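Local coordinates for acetyltransferase, GNAT family protein (Mycobacterium smegmatis, PDB 6C32), which binds acetyl-coenzyme A and probably transfers its acetyl group to the N-termini of proteins, as N-terminal alanine acetyltransferases do, at residues L12-G17 against G204-C209; R105-G110 against H141-T146; A125-G130 against A156-V161. One frame throughout, in Å; residues are numbered along the deposited sequence.

Contact 1. Residues L12-G17 against G204-C209; sequences LRVPAG and GRAEWC. With ACO (acetyl coenzyme *a), chain B.
Arg13 and Glu207 form a single antiparallel backbone bridge: Arg13 N donates to Glu207 O at 3.0 Å and Glu207 N to Arg13 O at 2.8 Å. On the side of Leu12, Val14 and Ala206 the packing is close. Ala206 CB touches both Leu12 CD1 and Val14 CG1, each 4.0 Å away, while Leu12 CD2 reaches past Glu207 O to approach Trp208 CE3 obliquely. Helix 196-202 and Met129 close in around Leu12.

The other side is loose and faces solvent. The Arg13 and Glu207 side chains cross with their planes 81° apart, and Arg13 NE stays 4.7 Å from Glu207 OE1, too far for a salt bridge. One water accepts weakly from Arg13 NE and donates to Trp208 O.

Arg205 CB points away from residues 12-17 and its chain extends toward the cofactor. Its NH2 donates to O8A of the 3'-phosphate at 2.8 Å and its NH1 to O9A. The tail thus bridges the sheet's N-terminal strand and contributes Arg205 to the 3'-phosphate end of the acetyl-CoA site.

Contact 2. Residues R105-G110 against H141-T146; sequences RSAWIG and HRIEAT. With ACO (acetyl coenzyme *a), chain B.
Ser106 and Arg142 stand side by side on neighbouring parallel strands, the two that begin and end the beta-alpha-beta unit 106-113, 122-135, 142-147 of the GNAT fold. Arg142 runs out fully extended, CG anti to the backbone N (chi1 -180°), and its guanidinium then turns so that NH1 donates to Ser106 OG at 3.0 Å, with the hydroxyl at the edge of the group and near its plane. NH1 turns its other N-H to Glu144, whose OE2 is gripped end-on by NH1 and NH2 together, NH1 from above the carboxylate plane and NH2 on the anti lone pair. A second carboxylate, Glu166, takes NH2 as well, so the guanidinium is fixed in rotation and its charge probably well balanced.

On the face carrying Ala107 and Ile143 the contact is apolar. The side chains of Ile109 and Ile143 cross at about a right angle, CG2 against CG2 at 3.5 Å, while Ile143 CD1 swings back to the methyl of Ala107. Helix 122-135 covers this layer.

Between the faces, Ala107 O takes Glu144 N at 2.9 Å, and Glu144 O takes Ile109 N. The strand axes are inclined at 42°, and beyond Ile109 and Glu144 the backbones diverge, with a water bridging the gap, donating to Ile109 O at 2.7 Å and accepting from Thr146 N at 3.1 Å.

Contact 3. Residues A125-G130 against A156-V161; sequences AALAMG and AVLAHV. With ACO (acetyl coenzyme *a), chain B.
Helix segments 125-130 and 156-161 run in broadly the same direction, their axes 9.5 Å apart at closest approach and inclined at -45°, with Ala128 and Val161 bringing the backbones nearest.

One methyl group carries most of the contact. Leu127 points at the other helix with CG anti to the backbone N (chi1 177°), which delivers CD2 among Val157, Leu158 and, one turn on, Val161. It meets Val157 CG1 at 3.8 Å and Val161 CG2 at 3.8 Å, both side chains crossing it obliquely, and touches Leu158 CD2 at 4.0 Å. Ala128 gives a lighter second touch, its CB lying 4.3 Å from Val161 CG2. All five residues are buried and the joint is wholly apolar; Ile109 and Phe163 add to the packing around Leu127.

Val157 divides its methyls: CG1 faces Leu127, while CG2 lies against the cofactor, 3.5 Å from the ester oxygen O5B. Next to it Ala156 CB packs on the ribose, 3.4 Å from O4B. The His160 ring has Ala156 O above one face, offset toward the rim, and presents its edge to the cofactor, O3B lying near the ring plane 3.6 Å from CE1. Its ND1 is bonded to Thr124 OG1, a hydroxyl that also bonds acetyl-CoA, tying the ring to the start of the other helix. Such a pair of helices, packed on one side of the central sheet and bordering the cofactor, is characteristic of the GNAT acetyl-CoA site.

Acetyl-CoA runs past all three contacts. Contact 1 meets the 3'-phosphate end and contact 2 the acetyl end, where Gly110 CA lies 3.3 Å from the acetyl oxygen O of the cofactor; their centres are about 24 Å apart. Contact 3 sits between them, its centre about 12 Å from that of contact 1 and about 13 Å from that of contact 2, and packs on both. Toward contact 1, Ala125 CB lies 3.5 Å from Val14 CG1, and Arg205 NH1 passes 3.4 Å from His160 CE1. Toward contact 2, Leu127 CD1 touches Ile109 CG2 at 3.7 Å. Along the chain, contacts 2 and 3 interleave, and both are nested inside the long loop that contact 1 closes.

Contact 1. Residues L12-G17 against G204-C209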
loop_
_atom_site.group_PDB
_atom_site.type_symbol
_atom_site.label_atom_id
_atom_site.label_comp_id
_atom_site.label_asym_id
_atom_site.label_seq_id
_atom_site.Cartn_x
_atom_site.Cartn_y
_atom_site.Cartn_z
ATOM N N LEU A 12 -4.184 6.680 -13.023
ATOM C CA LEU A 12 -3.491 5.890 -14.030
ATOM C C LEU A 12 -4.449 4.820 -14.522
ATOM O O LEU A 12 -5.209 4.253 -13.732
ATOM C CB LEU A 12 -2.241 5.197 -13.473
ATOM C CG LEU A 12 -0.823 5.630 -13.815
ATOM C CD1 LEU A 12 0.144 4.572 -13.279
ATOM C CD2 LEU A 12 -0.611 5.868 -15.310
ATOM N N ARG A 13 -4.399 4.528 -15.816
ATOM C CA ARG A 13 -5.239 3.477 -16.378
ATOM C C ARG A 13 -4.459 2.170 -16.427
ATOM O O ARG A 13 -3.316 2.143 -16.894
ATOM C CB ARG A 13 -5.726 3.846 -17.783
ATOM C CG ARG A 13 -6.616 2.760 -18.416
ATOM C CD ARG A 13 -7.279 3.199 -19.720
ATOM N NE ARG A 13 -8.301 4.227 -19.515
ATOM C CZ ARG A 13 -9.533 3.989 -19.067
ATOM N NH1 ARG A 13 -9.915 2.748 -18.776
ATOM N NH2 ARG A 13 -10.386 4.991 -18.909
ATOM N N VAL A 14 -5.078 1.088 -15.952
ATOM C CA VAL A 14 -4.504 -0.249 -16.089
ATOM C C VAL A 14 -5.561 -1.139 -16.737
ATOM O O VAL A 14 -6.691 -0.677 -16.963
ATOM C CB VAL A 14 -4.038 -0.817 -14.734
ATOM C CG1 VAL A 14 -2.831 -0.024 -14.209
ATOM C CG2 VAL A 14 -5.183 -0.855 -13.730
ATOM N N PRO A 15 -5.254 -2.402 -17.067
ATOM C CA PRO A 15 -6.304 -3.271 -17.642
ATOM C C PRO A 15 -7.579 -3.333 -16.807
ATOM O O PRO A 15 -8.681 -3.370 -17.371
ATOM C CB PRO A 15 -5.605 -4.633 -17.740
ATOM C CG PRO A 15 -4.162 -4.261 -18.036
ATOM C CD PRO A 15 -3.908 -2.995 -17.224
ATOM N N ALA A 16 -7.468 -3.312 -15.477
ATOM C CA ALA A 16 -8.670 -3.368 -14.647
ATOM C C ALA A 16 -9.514 -2.097 -14.746
ATOM O O ALA A 16 -10.728 -2.147 -14.514
ATOM C CB ALA A 16 -8.287 -3.641 -13.192
ATOM N N GLY A 17 -8.914 -0.957 -15.073
ATOM C CA GLY A 17 -9.664 0.284 -15.132
ATOM C C GLY A 17 -8.816 1.447 -14.643
ATOM O O GLY A 17 -7.589 1.387 -14.668
ATOM N N GLY A 204 4.211 -1.053 -20.905
ATOM C CA GLY A 204 2.920 -1.543 -21.341
ATOM C C GLY A 204 2.012 -2.014 -20.227
ATOM O O GLY A 204 1.033 -2.714 -20.500
ATOM N N ARG A 205 2.307 -1.651 -18.975
ATOM C CA ARG A 205 1.522 -2.094 -17.828
ATOM C C ARG A 205 0.503 -1.060 -17.368
ATOM O O ARG A 205 -0.330 -1.370 -16.507
ATOM C CB ARG A 205 2.459 -2.469 -16.661
ATOM C CG ARG A 205 3.276 -3.738 -16.941
ATOM C CD ARG A 205 4.070 -4.260 -15.735
ATOM N NE ARG A 205 4.580 -5.607 -16.005
ATOM C CZ ARG A 205 3.873 -6.729 -15.838
ATOM N NH1 ARG A 205 2.622 -6.682 -15.381
ATOM N NH2 ARG A 205 4.415 -7.910 -16.123
ATOM N N ALA A 206 0.548 0.149 -17.918
ATOM C CA ALA A 206 -0.411 1.196 -17.614
ATOM C C ALA A 206 -0.468 2.132 -18.814
ATOM O O ALA A 206 0.333 2.022 -19.746
ATOM C CB ALA A 206 -0.033 1.964 -16.337
ATOM N N GLU A 207 -1.429 3.052 -18.785
ATOM C CA GLU A 207 -1.535 4.106 -19.784
ATOM C C GLU A 207 -1.866 5.411 -19.080
ATOM O O GLU A 207 -2.562 5.412 -18.062
ATOM C CB GLU A 207 -2.635 3.830 -20.820
ATOM C CG GLU A 207 -2.429 2.627 -21.701
ATOM C CD GLU A 207 -3.637 2.376 -22.600
ATOM O OE1 GLU A 207 -4.786 2.582 -22.138
ATOM O OE2 GLU A 207 -3.437 1.988 -23.773
ATOM N N TRP A 208 -1.383 6.528 -19.645
ATOM C CA TRP A 208 -1.778 7.837 -19.138
ATOM C C TRP A 208 -3.275 8.040 -19.313
ATOM O O TRP A 208 -3.896 7.510 -20.239
ATOM C CB TRP A 208 -1.026 8.957 -19.848
ATOM C CG TRP A 208 0.446 8.841 -19.715
ATOM C CD1 TRP A 208 1.345 8.636 -20.722
ATOM C CD2 TRP A 208 1.203 8.917 -18.504
ATOM N NE1 TRP A 208 2.617 8.575 -20.210
ATOM C CE2 TRP A 208 2.558 8.746 -18.851
ATOM C CE3 TRP A 208 0.867 9.104 -17.157
ATOM C CZ2 TRP A 208 3.578 8.764 -17.905
ATOM C CZ3 TRP A 208 1.882 9.125 -16.217
ATOM C CH2 TRP A 208 3.221 8.955 -16.596
ATOM N N CYS A 209 -3.847 8.849 -18.439
ATOM C CA CYS A 209 -5.267 8.766 -18.207
ATOM C C CYS A 209 -5.840 10.025 -17.566
ATOM O O CYS A 209 -6.363 10.899 -18.260
ATOM C CB CYS A 209 -5.516 7.532 -17.335
ATOM S SG CYS A 209 -6.963 7.564 -16.376
HETATM N N1A ACO B . 3.187 -16.508 -8.864
HETATM C C2A ACO B . 3.755 -15.600 -9.683
HETATM N N3A ACO B . 3.097 -14.508 -10.095
HETATM C C4A ACO B . 1.814 -14.290 -9.700
HETATM C C5A ACO B . 1.179 -15.200 -8.862
HETATM C C6A ACO B . 1.925 -16.344 -8.446
HETATM N N6A ACO B . 1.293 -17.342 -7.542
HETATM N N7A ACO B . -0.040 -14.744 -8.640
HETATM C C8A ACO B . -0.184 -13.608 -9.299
HETATM N N9A ACO B . 0.937 -13.340 -9.954
HETATM C C1B ACO B . 1.206 -12.171 -10.812
HETATM C C2B ACO B . 0.193 -11.691 -11.425
HETATM O O2B ACO B . -0.114 -12.379 -12.687
HETATM C C3B ACO B . 0.689 -10.147 -11.729
HETATM O O3B ACO B . 1.773 -10.172 -12.695
HETATM P P3B ACO B . 1.561 -10.189 -14.345
HETATM O O7A ACO B . 0.969 -11.529 -14.798
HETATM O O8A ACO B . 2.958 -9.953 -14.920
HETATM O O9A ACO B . 0.617 -9.093 -14.784
HETATM C C4B ACO B . 1.238 -9.748 -10.592
HETATM O O4B ACO B . 1.577 -11.003 -9.818
HETATM C C5B ACO B . 0.216 -8.924 -9.725
HETATM O O5B ACO B . 0.388 -7.608 -10.225
HETATM P P1A ACO B . -0.936 -6.665 -10.128
HETATM O O1A ACO B . -0.527 -5.226 -10.305
HETATM O O2A ACO B . -1.958 -7.167 -11.128
HETATM O O3A ACO B . -1.398 -6.910 -8.596
HETATM P P2A ACO B . -2.892 -7.169 -7.982
HETATM O O4A ACO B . -3.809 -6.022 -8.314
HETATM O O5A ACO B . -3.355 -8.533 -8.541
HETATM O O6A ACO B . -2.676 -7.279 -6.342
HETATM C CBP ACO B . -1.759 -8.304 -4.344
HETATM C CCP ACO B . -1.641 -8.179 -5.881
HETATM C CDP ACO B . -0.622 -9.198 -3.845
HETATM C CEP ACO B . -1.628 -6.886 -3.713
HETATM C CAP ACO B . -3.119 -8.904 -4.022
HETATM O OAP ACO B . -3.189 -10.274 -4.508
HETATM C C9P ACO B . -3.406 -8.926 -2.555
HETATM O O9P ACO B . -3.942 -7.956 -2.024
HETATM N N8P ACO B . -3.054 -10.118 -1.790
HETATM C C7P ACO B . -3.298 -10.298 -0.354
HETATM C C6P ACO B . -2.654 -9.182 0.497
HETATM C C5P ACO B . -1.142 -9.057 0.192
HETATM O O5P ACO B . -0.432 -10.045 -0.058
HETATM N N4P ACO B . -0.563 -7.716 0.184
HETATM C C3P ACO B . 0.905 -7.525 -0.083
HETATM C C2P ACO B . 1.593 -7.868 1.278
HETATM S S1P ACO B . 3.339 -7.385 1.182
HETATM C C ACO B . 3.325 -5.575 0.950
HETATM O O ACO B . 2.323 -4.935 1.122
HETATM C CH3 ACO B . 4.659 -4.880 0.532
HETATM O O HOH W 1 -5.994 6.154 -21.053
#

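Contact 2. Residues R105-G110 against H141-T146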
loop_
_atom_site.group_PDB
_atom_site.type_symbol
_atom_site.label_atom_id
_atom_site.label_comp_id
_atom_site.label_asym_id
_atom_site.label_seq_id
_atom_site.Cartn_x
_atom_site.Cartn_y
_atom_site.Cartn_z
ATOM N N ARG A 105 14.626 10.261 6.056
ATOM C CA ARG A 105 13.706 10.529 4.944
ATOM C C ARG A 105 13.243 9.226 4.291
ATOM O O ARG A 105 13.357 9.020 3.079
ATOM C CB ARG A 105 14.359 11.462 3.920
ATOM C CG ARG A 105 14.812 12.795 4.538
ATOM C CD ARG A 105 15.363 13.737 3.482
ATOM N NE ARG A 105 16.432 14.574 4.030
ATOM C CZ ARG A 105 17.018 15.569 3.366
ATOM N NH1 ARG A 105 16.634 15.850 2.125
ATOM N NH2 ARG A 105 17.988 16.281 3.940
ATOM N N SER A 106 12.748 8.318 5.118
ATOM C CA SER A 106 12.396 6.991 4.652
ATOM C C SER A 106 11.036 6.616 5.215
ATOM O O SER A 106 10.532 7.250 6.149
ATOM C CB SER A 106 13.479 5.968 5.061
ATOM O OG SER A 106 13.258 4.699 4.465
ATOM N N ALA A 107 10.435 5.581 4.623
ATOM C CA ALA A 107 9.167 5.018 5.082
ATOM C C ALA A 107 9.034 3.621 4.491
ATOM O O ALA A 107 9.742 3.261 3.546
ATOM C CB ALA A 107 7.963 5.877 4.659
ATOM N N TRP A 108 8.091 2.851 5.026
ATOM C CA TRP A 108 7.679 1.615 4.373
ATOM C C TRP A 108 6.356 1.816 3.636
ATOM O O TRP A 108 5.619 2.782 3.873
ATOM C CB TRP A 108 7.575 0.435 5.364
ATOM C CG TRP A 108 6.625 0.569 6.554
ATOM C CD1 TRP A 108 6.983 0.752 7.865
ATOM C CD2 TRP A 108 5.186 0.440 6.554
ATOM N NE1 TRP A 108 5.863 0.780 8.667
ATOM C CE2 TRP A 108 4.750 0.599 7.893
ATOM C CE3 TRP A 108 4.226 0.232 5.553
ATOM C CZ2 TRP A 108 3.395 0.543 8.260
ATOM C CZ3 TRP A 108 2.870 0.190 5.922
ATOM C CH2 TRP A 108 2.475 0.345 7.267
ATOM N N ILE A 109 6.076 0.897 2.705
ATOM C CA ILE A 109 4.868 0.943 1.889
ATOM C C ILE A 109 4.223 -0.440 1.906
ATOM O O ILE A 109 4.922 -1.460 1.861
ATOM C CB ILE A 109 5.180 1.429 0.450
ATOM C CG1 ILE A 109 3.901 1.875 -0.272
ATOM C CG2 ILE A 109 5.968 0.392 -0.361
ATOM C CD1 ILE A 109 4.156 2.992 -1.334
ATOM N N GLY A 110 2.895 -0.475 2.041
ATOM C CA GLY A 110 2.159 -1.730 2.021
ATOM C C GLY A 110 0.853 -1.541 1.273
ATOM O O GLY A 110 0.412 -0.416 1.057
ATOM N N HIS A 141 13.376 10.230 0.546
ATOM C CA HIS A 141 14.514 9.726 -0.203
ATOM C C HIS A 141 14.415 8.234 -0.502
ATOM O O HIS A 141 14.929 7.774 -1.527
ATOM C CB HIS A 141 15.796 10.004 0.598
ATOM C CG HIS A 141 17.010 9.316 0.067
ATOM N ND1 HIS A 141 17.658 8.311 0.756
ATOM C CD2 HIS A 141 17.710 9.503 -1.079
ATOM C CE1 HIS A 141 18.692 7.896 0.047
ATOM N NE2 HIS A 141 18.751 8.605 -1.066
ATOM N N ARG A 142 13.737 7.479 0.355
ATOM C CA ARG A 142 13.811 6.026 0.320
ATOM C C ARG A 142 12.465 5.442 0.723
ATOM O O ARG A 142 11.819 5.949 1.643
ATOM C CB ARG A 142 14.912 5.542 1.272
ATOM C CG ARG A 142 15.106 4.041 1.329
ATOM C CD ARG A 142 16.298 3.681 2.259
ATOM N NE ARG A 142 16.416 2.226 2.419
ATOM C CZ ARG A 142 15.708 1.522 3.300
ATOM N NH1 ARG A 142 14.857 2.149 4.107
ATOM N NH2 ARG A 142 15.857 0.197 3.388
ATOM N N ILE A 143 12.044 4.383 0.036
ATOM C CA ILE A 143 10.862 3.616 0.433
ATOM C C ILE A 143 11.253 2.142 0.508
ATOM O O ILE A 143 11.871 1.613 -0.422
ATOM C CB ILE A 143 9.687 3.814 -0.547
ATOM C CG1 ILE A 143 9.122 5.252 -0.446
ATOM C CG2 ILE A 143 8.588 2.761 -0.306
ATOM C CD1 ILE A 143 8.553 5.602 0.951
ATOM N N GLU A 144 10.892 1.484 1.603
ATOM C CA GLU A 144 11.146 0.058 1.767
ATOM C C GLU A 144 9.820 -0.680 1.891
ATOM O O GLU A 144 8.762 -0.083 2.111
ATOM C CB GLU A 144 12.024 -0.210 3.002
ATOM C CG GLU A 144 11.324 0.109 4.329
ATOM C CD GLU A 144 12.234 -0.068 5.540
ATOM O OE1 GLU A 144 11.697 -0.223 6.655
ATOM O OE2 GLU A 144 13.477 -0.039 5.387
ATOM N N ALA A 145 9.884 -1.998 1.740
ATOM C CA ALA A 145 8.722 -2.842 1.967
ATOM C C ALA A 145 9.219 -4.169 2.525
ATOM O O ALA A 145 10.356 -4.564 2.279
ATOM C CB ALA A 145 7.900 -3.067 0.684
ATOM N N THR A 146 8.376 -4.833 3.306
ATOM C CA THR A 146 8.665 -6.179 3.776
ATOM C C THR A 146 7.611 -7.125 3.221
ATOM O O THR A 146 6.428 -6.775 3.143
ATOM C CB THR A 146 8.704 -6.267 5.306
ATOM O OG1 THR A 146 7.486 -5.735 5.851
ATOM C CG2 THR A 146 9.904 -5.481 5.845
HETATM N N1A ACO B . 3.187 -16.508 -8.864
HETATM C C2A ACO B . 3.755 -15.600 -9.683
HETATM N N3A ACO B . 3.097 -14.508 -10.095
HETATM C C4A ACO B . 1.814 -14.290 -9.700
HETATM C C5A ACO B . 1.179 -15.200 -8.862
HETATM C C6A ACO B . 1.925 -16.344 -8.446
HETATM N N6A ACO B . 1.293 -17.342 -7.542
HETATM N N7A ACO B . -0.040 -14.744 -8.640
HETATM C C8A ACO B . -0.184 -13.608 -9.299
HETATM N N9A ACO B . 0.937 -13.340 -9.954
HETATM C C1B ACO B . 1.206 -12.171 -10.812
HETATM C C2B ACO B . 0.193 -11.691 -11.425
HETATM O O2B ACO B . -0.114 -12.379 -12.687
HETATM C C3B ACO B . 0.689 -10.147 -11.729
HETATM O O3B ACO B . 1.773 -10.172 -12.695
HETATM P P3B ACO B . 1.561 -10.189 -14.345
HETATM O O7A ACO B . 0.969 -11.529 -14.798
HETATM O O8A ACO B . 2.958 -9.953 -14.920
HETATM O O9A ACO B . 0.617 -9.093 -14.784
HETATM C C4B ACO B . 1.238 -9.748 -10.592
HETATM O O4B ACO B . 1.577 -11.003 -9.818
HETATM C C5B ACO B . 0.216 -8.924 -9.725
HETATM O O5B ACO B . 0.388 -7.608 -10.225
HETATM P P1A ACO B . -0.936 -6.665 -10.128
HETATM O O1A ACO B . -0.527 -5.226 -10.305
HETATM O O2A ACO B . -1.958 -7.167 -11.128
HETATM O O3A ACO B . -1.398 -6.910 -8.596
HETATM P P2A ACO B . -2.892 -7.169 -7.982
HETATM O O4A ACO B . -3.809 -6.022 -8.314
HETATM O O5A ACO B . -3.355 -8.533 -8.541
HETATM O O6A ACO B . -2.676 -7.279 -6.342
HETATM C CBP ACO B . -1.759 -8.304 -4.344
HETATM C CCP ACO B . -1.641 -8.179 -5.881
HETATM C CDP ACO B . -0.622 -9.198 -3.845
HETATM C CEP ACO B . -1.628 -6.886 -3.713
HETATM C CAP ACO B . -3.119 -8.904 -4.022
HETATM O OAP ACO B . -3.189 -10.274 -4.508
HETATM C C9P ACO B . -3.406 -8.926 -2.555
HETATM O O9P ACO B . -3.942 -7.956 -2.024
HETATM N N8P ACO B . -3.054 -10.118 -1.790
HETATM C C7P ACO B . -3.298 -10.298 -0.354
HETATM C C6P ACO B . -2.654 -9.182 0.497
HETATM C C5P ACO B . -1.142 -9.057 0.192
HETATM O O5P ACO B . -0.432 -10.045 -0.058
HETATM N N4P ACO B . -0.563 -7.716 0.184
HETATM C C3P ACO B . 0.905 -7.525 -0.083
HETATM C C2P ACO B . 1.593 -7.868 1.278
HETATM S S1P ACO B . 3.339 -7.385 1.182
HETATM C C ACO B . 3.325 -5.575 0.950
HETATM O O ACO B . 2.323 -4.935 1.122
HETATM C CH3 ACO B . 4.659 -4.880 0.532
HETATM O O HOH W 2 5.860 -3.158 3.758
#

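Contact 3. Residues A125-G130 against A156-V161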
loop_
_atom_site.group_PDB
_atom_site.type_symbol
_atom_site.label_atom_id
_atom_site.label_comp_id
_atom_site.label_asym_id
_atom_site.label_seq_id
_atom_site.Cartn_x
_atom_site.Cartn_y
_atom_site.Cartn_z
ATOM N N ALA A 125 -0.002 -0.326 -10.182
ATOM C CA ALA A 125 -0.262 1.096 -10.415
ATOM C C ALA A 125 -0.352 1.864 -9.107
ATOM O O ALA A 125 0.196 2.968 -9.000
ATOM C CB ALA A 125 -1.554 1.286 -11.216
ATOM N N ALA A 126 -1.059 1.308 -8.113
ATOM C CA ALA A 126 -1.144 1.948 -6.799
ATOM C C ALA A 126 0.242 2.187 -6.204
ATOM O O ALA A 126 0.533 3.267 -5.671
ATOM C CB ALA A 126 -1.990 1.084 -5.855
ATOM N N LEU A 127 1.106 1.170 -6.272
ATOM C CA LEU A 127 2.460 1.258 -5.737
ATOM C C LEU A 127 3.301 2.276 -6.499
ATOM O O LEU A 127 4.063 3.044 -5.894
ATOM C CB LEU A 127 3.126 -0.120 -5.802
ATOM C CG LEU A 127 4.585 -0.167 -5.326
ATOM C CD1 LEU A 127 4.664 0.211 -3.828
ATOM C CD2 LEU A 127 5.185 -1.562 -5.572
ATOM N N ALA A 128 3.200 2.271 -7.829
ATOM C CA ALA A 128 3.958 3.225 -8.630
ATOM C C ALA A 128 3.569 4.654 -8.275
ATOM O O ALA A 128 4.433 5.511 -8.033
ATOM C CB ALA A 128 3.740 2.952 -10.126
ATOM N N MET A 129 2.268 4.930 -8.210
ATOM C CA MET A 129 1.890 6.312 -7.938
ATOM C C MET A 129 2.121 6.669 -6.477
ATOM O O MET A 129 2.440 7.826 -6.176
ATOM C CB MET A 129 0.446 6.593 -8.390
ATOM C CG MET A 129 -0.694 5.895 -7.680
ATOM S SD MET A 129 -2.243 6.263 -8.618
ATOM C CE MET A 129 -2.368 4.874 -9.736
ATOM N N GLY A 130 2.030 5.689 -5.570
ATOM C CA GLY A 130 2.404 5.941 -4.184
ATOM C C GLY A 130 3.873 6.300 -4.039
ATOM O O GLY A 130 4.232 7.245 -3.327
ATOM N N ALA A 156 6.071 -9.978 -7.192
ATOM C CA ALA A 156 5.935 -9.570 -8.587
ATOM C C ALA A 156 5.602 -8.087 -8.691
ATOM O O ALA A 156 6.213 -7.354 -9.485
ATOM C CB ALA A 156 4.861 -10.417 -9.279
ATOM N N VAL A 157 4.631 -7.628 -7.886
ATOM C CA VAL A 157 4.260 -6.209 -7.861
ATOM C C VAL A 157 5.481 -5.341 -7.580
ATOM O O VAL A 157 5.737 -4.350 -8.275
ATOM C CB VAL A 157 3.154 -5.963 -6.819
ATOM C CG1 VAL A 157 2.907 -4.449 -6.616
ATOM C CG2 VAL A 157 1.867 -6.674 -7.223
ATOM N N LEU A 158 6.251 -5.704 -6.546
ATOM C CA LEU A 158 7.423 -4.918 -6.173
ATOM C C LEU A 158 8.464 -4.929 -7.284
ATOM O O LEU A 158 9.089 -3.900 -7.563
ATOM C CB LEU A 158 8.025 -5.452 -4.869
ATOM C CG LEU A 158 7.108 -5.275 -3.645
ATOM C CD1 LEU A 158 7.336 -6.380 -2.594
ATOM C CD2 LEU A 158 7.290 -3.883 -3.039
ATOM N N ALA A 159 8.657 -6.087 -7.930
ATOM C CA ALA A 159 9.604 -6.168 -9.040
ATOM C C ALA A 159 9.169 -5.305 -10.221
ATOM O O ALA A 159 10.028 -4.736 -10.898
ATOM C CB ALA A 159 9.785 -7.619 -9.490
ATOM N N HIS A 160 7.855 -5.197 -10.485
ATOM C CA HIS A 160 7.363 -4.352 -11.579
ATOM C C HIS A 160 7.864 -2.920 -11.461
ATOM O O HIS A 160 8.144 -2.263 -12.471
ATOM C CB HIS A 160 5.832 -4.325 -11.598
ATOM C CG HIS A 160 5.197 -5.628 -11.963
ATOM N ND1 HIS A 160 3.860 -5.886 -11.746
ATOM C CD2 HIS A 160 5.712 -6.747 -12.526
ATOM C CE1 HIS A 160 3.578 -7.110 -12.160
ATOM N NE2 HIS A 160 4.685 -7.654 -12.638
ATOM N N VAL A 161 7.928 -2.402 -10.226
ATOM C CA VAL A 161 8.268 -1.006 -9.966
ATOM C C VAL A 161 9.774 -0.814 -9.779
ATOM O O VAL A 161 10.264 0.326 -9.836
ATOM C CB VAL A 161 7.401 -0.557 -8.760
ATOM C CG1 VAL A 161 7.776 0.818 -8.238
ATOM C CG2 VAL A 161 5.915 -0.571 -9.146
HETATM N N1A ACO B . 3.187 -16.508 -8.864
HETATM C C2A ACO B . 3.755 -15.600 -9.683
HETATM N N3A ACO B . 3.097 -14.508 -10.095
HETATM C C4A ACO B . 1.814 -14.290 -9.700
HETATM C C5A ACO B . 1.179 -15.200 -8.862
HETATM C C6A ACO B . 1.925 -16.344 -8.446
HETATM N N6A ACO B . 1.293 -17.342 -7.542
HETATM N N7A ACO B . -0.040 -14.744 -8.640
HETATM C C8A ACO B . -0.184 -13.608 -9.299
HETATM N N9A ACO B . 0.937 -13.340 -9.954
HETATM C C1B ACO B . 1.206 -12.171 -10.812
HETATM C C2B ACO B . 0.193 -11.691 -11.425
HETATM O O2B ACO B . -0.114 -12.379 -12.687
HETATM C C3B ACO B . 0.689 -10.147 -11.729
HETATM O O3B ACO B . 1.773 -10.172 -12.695
HETATM P P3B ACO B . 1.561 -10.189 -14.345
HETATM O O7A ACO B . 0.969 -11.529 -14.798
HETATM O O8A ACO B . 2.958 -9.953 -14.920
HETATM O O9A ACO B . 0.617 -9.093 -14.784
HETATM C C4B ACO B . 1.238 -9.748 -10.592
HETATM O O4B ACO B . 1.577 -11.003 -9.818
HETATM C C5B ACO B . 0.216 -8.924 -9.725
HETATM O O5B ACO B . 0.388 -7.608 -10.225
HETATM P P1A ACO B . -0.936 -6.665 -10.128
HETATM O O1A ACO B . -0.527 -5.226 -10.305
HETATM O O2A ACO B . -1.958 -7.167 -11.128
HETATM O O3A ACO B . -1.398 -6.910 -8.596
HETATM P P2A ACO B . -2.892 -7.169 -7.982
HETATM O O4A ACO B . -3.809 -6.022 -8.314
HETATM O O5A ACO B . -3.355 -8.533 -8.541
HETATM O O6A ACO B . -2.676 -7.279 -6.342
HETATM C CBP ACO B . -1.759 -8.304 -4.344
HETATM C CCP ACO B . -1.641 -8.179 -5.881
HETATM C CDP ACO B . -0.622 -9.198 -3.845
HETATM C CEP ACO B . -1.628 -6.886 -3.713
HETATM C CAP ACO B . -3.119 -8.904 -4.022
HETATM O OAP ACO B . -3.189 -10.274 -4.508
HETATM C C9P ACO B . -3.406 -8.926 -2.555
HETATM O O9P ACO B . -3.942 -7.956 -2.024
HETATM N N8P ACO B . -3.054 -10.118 -1.790
HETATM C C7P ACO B . -3.298 -10.298 -0.354
HETATM C C6P ACO B . -2.654 -9.182 0.497
HETATM C C5P ACO B . -1.142 -9.057 0.192
HETATM O O5P ACO B . -0.432 -10.045 -0.058
HETATM N N4P ACO B . -0.563 -7.716 0.184
HETATM C C3P ACO B . 0.905 -7.525 -0.083
HETATM C C2P ACO B . 1.593 -7.868 1.278
HETATM S S1P ACO B . 3.339 -7.385 1.182
HETATM C C ACO B . 3.325 -5.575 0.950
HETATM O O ACO B . 2.323 -4.935 1.122
HETATM C CH3 ACO B . 4.659 -4.880 0.532
#